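PDB 5DLK: TqaA, which is a fungal nonribosomal peptide synthetase whose terminal condensation-like domain, the part modelled here, probably macrocyclises a peptide carried on phosphopantetheine. Local coordinates for residues Gly280-Thr285 with His352-Tyr357; Leu286-Thr291 with Leu386-Gln391; Leu333-Pro338 with Met347-His352. All blocks are in the same frame, centred on the assembly; numbering follows the deposited sequence.

Contact 1: Gly280-Thr285 with His352-Tyr357; sequences GITMAT and HTQTQY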
# COMPACT_ATOMS: atom_id res chain seq x y z
N GLY A 280 25.06 -9.39 -2.58
CA GLY A 280 24.25 -9.22 -3.76
C GLY A 280 22.79 -9.63 -3.60
O GLY A 280 21.98 -9.40 -4.50
N ILE A 281 22.45 -10.23 -2.47
CA ILE A 281 21.09 -10.72 -2.21
C ILE A 281 20.33 -9.81 -1.24
O ILE A 281 20.83 -9.51 -0.16
CB ILE A 281 21.11 -12.14 -1.63
CG1 ILE A 281 21.75 -13.13 -2.63
CG2 ILE A 281 19.70 -12.60 -1.23
CD1 ILE A 281 21.06 -13.16 -3.99
N THR A 282 19.13 -9.39 -1.63
CA THR A 282 18.33 -8.52 -0.77
C THR A 282 17.48 -9.28 0.23
O THR A 282 17.27 -10.49 0.11
CB THR A 282 17.38 -7.63 -1.60
OG1 THR A 282 16.37 -8.45 -2.21
CG2 THR A 282 18.15 -6.86 -2.66
N MET A 283 17.01 -8.55 1.23
CA MET A 283 16.15 -9.14 2.25
C MET A 283 14.84 -9.62 1.61
O MET A 283 14.33 -10.67 1.98
CB MET A 283 15.86 -8.13 3.37
CG MET A 283 15.19 -8.76 4.61
SD MET A 283 16.22 -9.98 5.43
CE MET A 283 17.49 -8.89 6.12
N ALA A 284 14.30 -8.85 0.68
CA ALA A 284 13.05 -9.27 0.01
C ALA A 284 13.23 -10.62 -0.68
O ALA A 284 12.35 -11.48 -0.62
CB ALA A 284 12.60 -8.22 -0.99
N THR A 285 14.37 -10.80 -1.34
CA THR A 285 14.70 -12.07 -1.99
C THR A 285 14.73 -13.22 -1.01
O THR A 285 14.19 -14.31 -1.26
CB THR A 285 16.05 -11.97 -2.73
OG1 THR A 285 15.88 -11.07 -3.82
CG2 THR A 285 16.50 -13.33 -3.29
N HIS A 352 18.21 -16.99 -8.30
CA HIS A 352 17.08 -17.17 -9.20
C HIS A 352 15.89 -16.35 -8.75
O HIS A 352 15.25 -15.67 -9.56
CB HIS A 352 16.70 -18.66 -9.31
CG HIS A 352 15.43 -18.91 -10.07
ND1 HIS A 352 15.31 -18.67 -11.43
CD2 HIS A 352 14.23 -19.39 -9.67
CE1 HIS A 352 14.08 -18.98 -11.82
NE2 HIS A 352 13.41 -19.43 -10.77
N THR A 353 15.57 -16.41 -7.46
CA THR A 353 14.41 -15.69 -6.94
C THR A 353 14.58 -14.20 -7.18
O THR A 353 13.62 -13.49 -7.54
CB THR A 353 14.20 -15.99 -5.43
OG1 THR A 353 13.96 -17.39 -5.28
CG2 THR A 353 13.00 -15.23 -4.88
N GLN A 354 15.81 -13.71 -7.03
CA GLN A 354 16.02 -12.29 -7.19
C GLN A 354 15.84 -11.88 -8.65
O GLN A 354 15.18 -10.90 -8.94
CB GLN A 354 17.40 -11.87 -6.67
CG GLN A 354 17.57 -10.33 -6.62
CD GLN A 354 18.56 -9.93 -5.54
OE1 GLN A 354 18.33 -10.18 -4.35
NE2 GLN A 354 19.68 -9.33 -5.95
N THR A 355 16.38 -12.66 -9.57
CA THR A 355 16.18 -12.29 -10.97
C THR A 355 14.73 -12.50 -11.41
O THR A 355 14.26 -11.82 -12.31
CB THR A 355 17.18 -13.02 -11.89
OG1 THR A 355 17.09 -14.42 -11.69
CG2 THR A 355 18.60 -12.61 -11.54
N GLN A 356 13.98 -13.41 -10.78
CA GLN A 356 12.57 -13.55 -11.13
C GLN A 356 11.76 -12.32 -10.75
O GLN A 356 10.65 -12.12 -11.25
CB GLN A 356 11.97 -14.81 -10.48
CG GLN A 356 12.49 -16.10 -11.14
CD GLN A 356 12.10 -16.18 -12.62
OE1 GLN A 356 12.88 -15.83 -13.51
NE2 GLN A 356 10.89 -16.67 -12.88
N TYR A 357 12.32 -11.49 -9.86
CA TYR A 357 11.78 -10.15 -9.60
C TYR A 357 12.38 -9.09 -10.54
O TYR A 357 11.65 -8.29 -11.12
CB TYR A 357 12.06 -9.77 -8.13
CG TYR A 357 12.00 -8.29 -7.84
CD1 TYR A 357 10.81 -7.58 -8.00
CD2 TYR A 357 13.11 -7.62 -7.36
CE1 TYR A 357 10.74 -6.22 -7.70
CE2 TYR A 357 13.05 -6.27 -7.07
CZ TYR A 357 11.88 -5.57 -7.25
OH TYR A 357 11.83 -4.23 -6.96
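Gln-354 reaches from its helix to the start of helix 283-299 and is gripped there through both ends of its amide. Its OE1 takes the backbone N-H of Thr-282 in an almost straight bond, 2.9 Å from N to OE1 with 171° at the hydrogen. The same OE1 accepts the hydroxyl of Thr-285, OG1 to OE1 2.7 Å. Both donors lie in the carbonyl plane on lone pairs, Thr-282 N on the side of NE2 and Thr-285 OG1 on the side of CG. Thr-282 OG1 adds at most a long, weak third bond to this oxygen. At the other end, NE2 donates to Gly-280 O over 2.7 Å, arriving nearly in line with that C=O, while the acceptor sits somewhat out of the glutamine amide plane.

The reach comes from a stretched side chain: with CG anti to the backbone N (chi1 -171°) and the chain extended beyond it, the amide stands well clear of its own helix. Thr-285 crosses it at about a right angle, laying CG2 3.8 Å from Gln-354 CB. Further out, Thr-353 CG2 rests 3.9 Å from Thr-285 O, while Thr-353 OG1 bonds back to Leu-349 O in its own helix. Ile-281 brings CD1 near OE1 and packs on Leu-350 and His-351.

Thr-282, the N-cap of helix 283-299, and Tyr-357 both belong to the phosphopantetheine site seen in this protein, although no such ligand is bound here. Donors around OE1 and an acceptor at NE2 leave the amide one sensible orientation, and the N-terminal end of the helix would probably favour the carbonyl oxygen lying beside it. One glutamine thus ties two site-bearing segments together.

Contact 2: Leu286-Thr291 with Leu386-Gln391; sequences LVKAAT and LIVQHQ
Lys-288 runs its aliphatic chain past Val-388, the two side chains sliding by each other in opposite directions. CB leans on Thr-353 CG2 and Leu-333 CD2 beside the helix. CG, beside the backbone N at chi1 -71°, comes 3.8 Å from Val-388 CG1, and from there the chain is extended, bringing CE to 4.0 Å from Val-388 O. At the tip NZ donates to a water 2.9 Å away and also bonds His-308 ND1. That water accepts in turn from the backbone N of His-390, at 3.0 Å, so the buried ammonium is joined to the strand without a direct bond.

Val-388 CG1 also meets Val-287 CG1 at 3.8 Å. One turn on, Thr-291 CG2 and Leu-386 CD2 meet tip to tip, 3.8 Å apart, leaving Thr-291 OG1 to bond Val-287 O within the helix.

The helix lies nearly antiparallel to the strand, 157° between directions and 9.1 Å between axes. Strand 386-390 runs between strands 303-310 and 422-428, and helix 283-299 packs on this sheet with helices 346-358 and 446-465 as neighbours, in keeping with the chloramphenicol acetyltransferase-like fold of condensation domains.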
# COMPACT_ATOMS: atom_id res chain seq x y z
N LEU A 286 15.37 -12.99 0.13
CA LEU A 286 15.47 -14.02 1.16
C LEU A 286 14.08 -14.45 1.63
O LEU A 286 13.78 -15.63 1.74
CB LEU A 286 16.32 -13.49 2.33
CG LEU A 286 16.59 -14.48 3.46
CD1 LEU A 286 17.28 -15.73 2.92
CD2 LEU A 286 17.50 -13.80 4.48
N VAL A 287 13.19 -13.48 1.87
CA VAL A 287 11.85 -13.81 2.31
C VAL A 287 11.06 -14.55 1.22
O VAL A 287 10.35 -15.53 1.50
CB VAL A 287 11.08 -12.53 2.70
CG1 VAL A 287 9.63 -12.88 2.98
CG2 VAL A 287 11.76 -11.86 3.90
N LYS A 288 11.16 -14.08 -0.01
CA LYS A 288 10.39 -14.69 -1.09
C LYS A 288 10.93 -16.07 -1.47
O LYS A 288 10.15 -16.96 -1.82
CB LYS A 288 10.37 -13.73 -2.30
CG LYS A 288 9.46 -12.53 -1.94
CD LYS A 288 9.73 -11.33 -2.81
CE LYS A 288 8.92 -10.13 -2.27
NZ LYS A 288 9.13 -8.89 -3.11
N ALA A 289 12.26 -16.25 -1.39
CA ALA A 289 12.83 -17.58 -1.65
C ALA A 289 12.38 -18.57 -0.60
O ALA A 289 12.09 -19.72 -0.91
CB ALA A 289 14.35 -17.52 -1.69
N ALA A 290 12.33 -18.12 0.66
CA ALA A 290 11.88 -19.00 1.73
C ALA A 290 10.43 -19.43 1.49
O ALA A 290 10.05 -20.60 1.68
CB ALA A 290 12.02 -18.30 3.11
N THR A 291 9.61 -18.47 1.08
CA THR A 291 8.21 -18.74 0.77
C THR A 291 8.09 -19.73 -0.40
O THR A 291 7.23 -20.63 -0.38
CB THR A 291 7.47 -17.43 0.45
OG1 THR A 291 7.54 -16.57 1.60
CG2 THR A 291 6.00 -17.71 0.12
N LEU A 386 -2.00 -15.82 -2.18
CA LEU A 386 -0.92 -15.55 -1.23
C LEU A 386 -0.12 -14.37 -1.74
O LEU A 386 0.28 -14.34 -2.90
CB LEU A 386 0.00 -16.76 -1.06
CG LEU A 386 1.21 -16.51 -0.16
CD1 LEU A 386 0.76 -16.39 1.29
CD2 LEU A 386 2.24 -17.63 -0.32
N ILE A 387 0.07 -13.36 -0.89
CA ILE A 387 0.84 -12.20 -1.29
C ILE A 387 1.92 -11.91 -0.27
O ILE A 387 1.65 -11.74 0.91
CB ILE A 387 -0.05 -10.94 -1.44
CG1 ILE A 387 -1.22 -11.24 -2.38
CG2 ILE A 387 0.80 -9.74 -1.92
CD1 ILE A 387 -2.16 -10.06 -2.62
N VAL A 388 3.16 -11.87 -0.75
CA VAL A 388 4.31 -11.59 0.10
C VAL A 388 4.76 -10.15 -0.10
O VAL A 388 5.03 -9.71 -1.23
CB VAL A 388 5.46 -12.53 -0.19
CG1 VAL A 388 6.69 -12.15 0.63
CG2 VAL A 388 5.01 -13.97 0.08
N GLN A 389 4.82 -9.41 1.00
CA GLN A 389 5.18 -7.99 0.95
C GLN A 389 6.31 -7.70 1.92
O GLN A 389 6.10 -7.67 3.14
CB GLN A 389 3.98 -7.11 1.29
CG GLN A 389 4.27 -5.60 1.16
CD GLN A 389 3.00 -4.77 1.14
OE1 GLN A 389 2.00 -5.13 0.49
NE2 GLN A 389 3.03 -3.63 1.84
N HIS A 390 7.52 -7.49 1.39
CA HIS A 390 8.64 -7.09 2.24
C HIS A 390 8.65 -5.57 2.39
O HIS A 390 8.61 -4.84 1.39
CB HIS A 390 9.98 -7.55 1.68
CG HIS A 390 11.12 -7.11 2.53
ND1 HIS A 390 11.25 -7.50 3.84
CD2 HIS A 390 12.12 -6.22 2.29
CE1 HIS A 390 12.32 -6.92 4.36
NE2 HIS A 390 12.87 -6.15 3.44
N GLN A 391 8.69 -5.10 3.63
CA GLN A 391 8.55 -3.67 3.90
C GLN A 391 9.90 -2.97 3.92
O GLN A 391 10.40 -2.62 4.98
CB GLN A 391 7.84 -3.47 5.24
CG GLN A 391 6.51 -4.20 5.36
CD GLN A 391 5.37 -3.51 4.62
OE1 GLN A 391 5.50 -3.11 3.46
NE2 GLN A 391 4.24 -3.39 5.30
O HOH W 1 7.69 -6.96 -1.51

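Contact 3: Leu333-Pro338 with Met347-His352; sequences LRVTFP and MDLLHH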
# COMPACT_ATOMS: atom_id res chain seq x y z
N LEU A 333 4.87 -13.74 -8.96
CA LEU A 333 6.27 -14.08 -8.86
C LEU A 333 6.35 -15.57 -9.11
O LEU A 333 5.69 -16.35 -8.43
CB LEU A 333 6.82 -13.74 -7.46
CG LEU A 333 8.30 -14.10 -7.28
CD1 LEU A 333 9.16 -13.31 -8.28
CD2 LEU A 333 8.70 -13.80 -5.83
N ARG A 334 7.15 -15.96 -10.10
CA ARG A 334 7.32 -17.36 -10.45
C ARG A 334 8.70 -17.84 -10.04
O ARG A 334 9.71 -17.20 -10.37
CB ARG A 334 7.13 -17.56 -11.96
CG ARG A 334 7.27 -19.02 -12.39
CD ARG A 334 7.10 -19.13 -13.91
NE ARG A 334 7.05 -20.53 -14.33
CZ ARG A 334 6.88 -20.90 -15.59
NH1 ARG A 334 6.75 -19.97 -16.53
NH2 ARG A 334 6.83 -22.19 -15.90
N VAL A 335 8.75 -18.97 -9.36
CA VAL A 335 10.03 -19.57 -8.96
C VAL A 335 10.06 -21.00 -9.46
O VAL A 335 9.19 -21.81 -9.12
CB VAL A 335 10.23 -19.51 -7.43
CG1 VAL A 335 11.55 -20.18 -7.02
CG2 VAL A 335 10.18 -18.06 -6.96
N THR A 336 11.07 -21.31 -10.26
CA THR A 336 11.15 -22.61 -10.91
C THR A 336 12.42 -23.30 -10.46
O THR A 336 13.53 -22.81 -10.73
CB THR A 336 11.15 -22.50 -12.43
OG1 THR A 336 12.43 -22.03 -12.85
CG2 THR A 336 10.08 -21.54 -12.90
N PHE A 337 12.25 -24.45 -9.83
CA PHE A 337 13.35 -25.26 -9.30
C PHE A 337 13.80 -26.28 -10.33
O PHE A 337 12.96 -26.85 -11.02
CB PHE A 337 12.92 -26.00 -8.04
CG PHE A 337 12.46 -25.11 -6.93
CD1 PHE A 337 11.18 -24.56 -6.92
CD2 PHE A 337 13.30 -24.87 -5.84
CE1 PHE A 337 10.75 -23.76 -5.87
CE2 PHE A 337 12.89 -24.07 -4.79
CZ PHE A 337 11.60 -23.51 -4.80
N PRO A 338 15.10 -26.54 -10.41
CA PRO A 338 15.56 -27.58 -11.35
C PRO A 338 15.31 -28.99 -10.80
O PRO A 338 14.92 -29.16 -9.65
CB PRO A 338 17.07 -27.30 -11.47
CG PRO A 338 17.45 -26.77 -10.15
CD PRO A 338 16.22 -25.90 -9.71
N MET A 347 22.06 -20.69 -2.23
CA MET A 347 22.50 -19.53 -3.00
C MET A 347 21.90 -19.50 -4.42
O MET A 347 21.55 -18.44 -4.92
CB MET A 347 24.02 -19.49 -3.10
CG MET A 347 24.53 -18.10 -3.45
SD MET A 347 24.30 -17.01 -2.01
CE MET A 347 25.69 -17.57 -1.02
N ASP A 348 21.84 -20.67 -5.05
CA ASP A 348 21.28 -20.80 -6.41
C ASP A 348 19.82 -20.37 -6.40
O ASP A 348 19.36 -19.68 -7.31
CB ASP A 348 21.41 -22.23 -6.93
CG ASP A 348 22.86 -22.68 -7.09
OD1 ASP A 348 23.66 -21.87 -7.59
OD2 ASP A 348 23.19 -23.83 -6.73
N LEU A 349 19.09 -20.79 -5.37
CA LEU A 349 17.68 -20.41 -5.25
C LEU A 349 17.57 -18.91 -5.01
O LEU A 349 16.70 -18.24 -5.59
CB LEU A 349 17.00 -21.20 -4.11
CG LEU A 349 15.61 -20.68 -3.73
CD1 LEU A 349 14.68 -20.78 -4.93
CD2 LEU A 349 15.05 -21.45 -2.52
N LEU A 350 18.44 -18.35 -4.16
CA LEU A 350 18.36 -16.92 -3.87
C LEU A 350 18.62 -16.10 -5.16
O LEU A 350 17.90 -15.15 -5.44
CB LEU A 350 19.36 -16.52 -2.80
CG LEU A 350 19.02 -17.13 -1.43
CD1 LEU A 350 20.16 -16.88 -0.43
CD2 LEU A 350 17.73 -16.51 -0.92
N HIS A 351 19.64 -16.48 -5.93
CA HIS A 351 19.94 -15.74 -7.16
C HIS A 351 18.79 -15.80 -8.15
O HIS A 351 18.44 -14.79 -8.76
CB HIS A 351 21.24 -16.25 -7.81
CG HIS A 351 22.47 -15.69 -7.17
ND1 HIS A 351 22.67 -14.33 -7.02
CD2 HIS A 351 23.54 -16.29 -6.61
CE1 HIS A 351 23.83 -14.13 -6.41
NE2 HIS A 351 24.37 -15.30 -6.15
N HIS A 352 18.21 -16.99 -8.30
CA HIS A 352 17.08 -17.17 -9.20
C HIS A 352 15.89 -16.35 -8.75
O HIS A 352 15.25 -15.67 -9.56
CB HIS A 352 16.70 -18.66 -9.31
CG HIS A 352 15.43 -18.91 -10.07
ND1 HIS A 352 15.31 -18.67 -11.43
CD2 HIS A 352 14.23 -19.39 -9.67
CE1 HIS A 352 14.08 -18.98 -11.82
NE2 HIS A 352 13.41 -19.43 -10.77
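His-352 turns its ring to the backbone of Thr-336, and NE2 accepts the amide N-H of that residue. The bond is of ordinary length and nearly straight, 3.0 Å from Thr-336 N to His-352 NE2 with 174° at the hydrogen, though the donor is tilted a little from the ring plane. Since NE2 is the acceptor, the ring proton probably sits on ND1. The ring is delivered by a first torsion that sets CG anti to the backbone N (chi1 172°), carrying it off the helix toward the strand. Its CD2 lies 3.9 Å from Val-335 CG1, Gln-356 CG rests over one face toward the rim, and Trp-344 meets the ring obliquely.

Leu-349, one turn earlier, supplies the apolar half. Its CG is likewise anti to N, which sends CD1 to where Val-335 and Phe-337 both touch it: 3.8 Å to Val-335 CG1, crossing at about a right angle, and 3.7 Å to Phe-337 CE2.

With a leucine in place of His-352, the Thr-336 amide would probably lose its acceptor and Trp-344 the ring it packs against.

Strand 329-336 is an outermost strand of its sheet, bonded to strand 303-310 by Leu-333 and Val-335, so the Thr-336 amide points away from that neighbour. The helix, 9.4 Å away axis to axis and running roughly antiparallel, serves this edge with side chains: His-352 takes Thr-336 N, and Gln-356 NE2 bonds Arg-334 O. Beside it helix 283-299 meets Val-335 through Ala-292 and Phe-337 through Ser-296.

How the contacts relate
Two helices bind the three contacts together: 283-299 enters contacts 1 and 2, and 346-358 enters contacts 1 and 3, which share His-352. Contact 1 is the middle one, its centre about 10 Å from that of contact 2 and about 9 Å from that of contact 3. Contacts 2 and 3 set both helices against one sheet, and between them Ala-289 CB meets Leu-350 CD2 at 3.6 Å. Toward the phosphopantetheine site, Met-283 CG packs on His-390 CE1 at 3.4 Å. There the side chain of Thr-282 is about 7 Å from that of Asn-392, itself about 4 Å from that of His-390. Tyr-357 also belongs to the site, its side chain about 9 Å from that of Val-335 in contact 3.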